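Local coordinates for phosphoprotein (Spring viremia of carp virus, PDB 7C5Z), which probably acts as the polymerase cofactor and nucleoprotein chaperone in viral RNA replication, through a central domain that forms dimers, at residues S23-G27 with G28-R32. Numbering follows the deposited sequence.
Sequences SNHEG and GTYVR
Asn24 and Thr29 are a non-hydrogen-bonded pair of a beta hairpin with a two-residue loop, Glu26-Gly27, in a type II turn from His25 to Gly28. The hairpin joins strands 21-25 and 28-33 at one edge, within this chain, of the antiparallel sheet of this central domain. The two side chains lie side by side and point the same way. Thr29 OG1 donates to Asn24 OD1 at 2.6 Å, with the hydroxyl oxygen tilted 22° out of the plane of the amide carbonyl. Thr29 OG1 stands anti to its own carbonyl carbon (chi1 -57°), which turns the hydroxyl toward the amide. The same oxygen also bonds Lys61 of the second subunit, so this pair reaches the dimer interface.

Ser23, His25 and Tyr30 occupy the other face of the sheet. The side chains of His25 and Tyr30 cross at about a right angle. Their ring planes are inclined at 61°. Tyr30 CD1 sits at the imidazole edge, 3.8 Å from His25 CD2. His25 CB approaches Tyr30 CE1 at 3.7 Å. Phe79 of strand 76-81 also meets the tyrosine ring.

Backbone bonds set this register. Ser23 and Tyr30 exchange two, while His25 N donates to Gly28 O at 3.0 Å. The return bond from Gly28 N to His25 O is weak, at 3.3 Å. Gly27, third residue of the turn, takes a positive phi, which favours glycine. Beside the Ser23-Tyr30 pair, a water lies 2.8 Å from Ser23 OG and donates a hydrogen bond to Tyr30 O at 3.0 Å.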
loop_
_atom_site.group_PDB
_atom_site.type_symbol
_atom_site.label_atom_id
_atom_site.label_comp_id
_atom_site.label_asym_id
_atom_site.label_seq_id
_atom_site.Cartn_x
_atom_site.Cartn_y
_atom_site.Cartn_z
ATOM N N SER A 23 -13.889 -9.393 -4.911
ATOM C CA SER A 23 -14.765 -10.059 -5.870
ATOM C C SER A 23 -13.921 -10.689 -6.965
ATOM O O SER A 23 -12.724 -10.419 -7.087
ATOM C CB SER A 23 -15.775 -9.082 -6.485
ATOM O OG SER A 23 -15.084 -8.083 -7.218
ATOM N N ASN A 24 -14.552 -11.540 -7.778
ATOM C CA ASN A 24 -13.863 -12.225 -8.860
ATOM C C ASN A 24 -14.628 -12.003 -10.149
ATOM O O ASN A 24 -15.845 -12.198 -10.194
ATOM C CB ASN A 24 -13.714 -13.723 -8.579
ATOM C CG ASN A 24 -12.747 -13.988 -7.448
ATOM O OD1 ASN A 24 -11.532 -13.942 -7.633
ATOM N ND2 ASN A 24 -13.291 -14.241 -6.255
ATOM N N HIS A 25 -13.909 -11.566 -11.181
ATOM C CA HIS A 25 -14.515 -11.272 -12.472
ATOM C C HIS A 25 -13.572 -11.710 -13.582
ATOM O O HIS A 25 -12.793 -12.653 -13.402
ATOM C CB HIS A 25 -14.834 -9.776 -12.598
ATOM C CG HIS A 25 -15.809 -9.275 -11.581
ATOM N ND1 HIS A 25 -17.145 -9.610 -11.602
ATOM C CD2 HIS A 25 -15.642 -8.460 -10.510
ATOM C CE1 HIS A 25 -17.762 -9.024 -10.590
ATOM N NE2 HIS A 25 -16.872 -8.320 -9.912
ATOM N N GLU A 26 -13.638 -11.017 -14.722
ATOM C CA GLU A 26 -12.860 -11.314 -15.923
ATOM C C GLU A 26 -11.375 -11.527 -15.656
ATOM O O GLU A 26 -10.580 -10.583 -15.742
ATOM C CB GLU A 26 -13.021 -10.181 -16.944
ATOM C CG GLU A 26 -14.396 -10.076 -17.589
ATOM C CD GLU A 26 -14.335 -10.145 -19.111
ATOM O OE1 GLU A 26 -13.841 -9.182 -19.753
ATOM O OE2 GLU A 26 -14.787 -11.169 -19.667
ATOM N N GLY A 27 -10.983 -12.762 -15.357
ATOM C CA GLY A 27 -9.577 -13.103 -15.311
ATOM C C GLY A 27 -8.841 -12.755 -14.035
ATOM O O GLY A 27 -7.612 -12.922 -13.987
ATOM N N GLY A 28 -9.531 -12.282 -13.000
ATOM C CA GLY A 28 -8.803 -12.035 -11.767
ATOM C C GLY A 28 -9.704 -11.684 -10.602
ATOM O O GLY A 28 -10.935 -11.674 -10.699
ATOM N N THR A 29 -9.048 -11.409 -9.484
ATOM C CA THR A 29 -9.691 -10.945 -8.266
ATOM C C THR A 29 -9.541 -9.435 -8.176
ATOM O O THR A 29 -8.437 -8.903 -8.353
ATOM C CB THR A 29 -9.048 -11.618 -7.048
ATOM O OG1 THR A 29 -9.141 -13.050 -7.197
ATOM C CG2 THR A 29 -9.745 -11.216 -5.777
ATOM N N TYR A 30 -10.639 -8.755 -7.889
ATOM C CA TYR A 30 -10.619 -7.316 -7.673
ATOM C C TYR A 30 -10.739 -7.035 -6.184
ATOM O O TYR A 30 -11.641 -7.567 -5.519
ATOM C CB TYR A 30 -11.759 -6.630 -8.422
ATOM C CG TYR A 30 -11.610 -6.613 -9.930
ATOM C CD1 TYR A 30 -11.943 -7.723 -10.699
ATOM C CD2 TYR A 30 -11.159 -5.471 -10.573
ATOM C CE1 TYR A 30 -11.811 -7.692 -12.083
ATOM C CE2 TYR A 30 -11.039 -5.428 -11.947
ATOM C CZ TYR A 30 -11.357 -6.535 -12.685
ATOM O OH TYR A 30 -11.216 -6.445 -14.054
ATOM N N VAL A 31 -9.837 -6.201 -5.672
ATOM C CA VAL A 31 -9.785 -5.835 -4.258
ATOM C C VAL A 31 -10.058 -4.342 -4.181
ATOM O O VAL A 31 -9.211 -3.540 -4.595
ATOM C CB VAL A 31 -8.418 -6.171 -3.655
ATOM C CG1 VAL A 31 -8.369 -5.814 -2.175
ATOM C CG2 VAL A 31 -8.093 -7.651 -3.914
ATOM N N ARG A 32 -11.221 -3.963 -3.660
ATOM C CA ARG A 32 -11.635 -2.569 -3.633
ATOM C C ARG A 32 -11.582 -2.019 -2.216
ATOM O O ARG A 32 -12.163 -2.605 -1.291
ATOM C CB ARG A 32 -13.039 -2.383 -4.197
ATOM C CG ARG A 32 -13.410 -0.904 -4.311
ATOM C CD ARG A 32 -14.723 -0.702 -5.066
ATOM N NE ARG A 32 -14.596 -0.992 -6.496
ATOM C CZ ARG A 32 -15.435 -0.532 -7.418
ATOM N NH1 ARG A 32 -16.445 0.251 -7.064
ATOM N NH2 ARG A 32 -15.250 -0.848 -8.695
HETATM O O HOH W 1 -14.268 -6.026 -5.509
#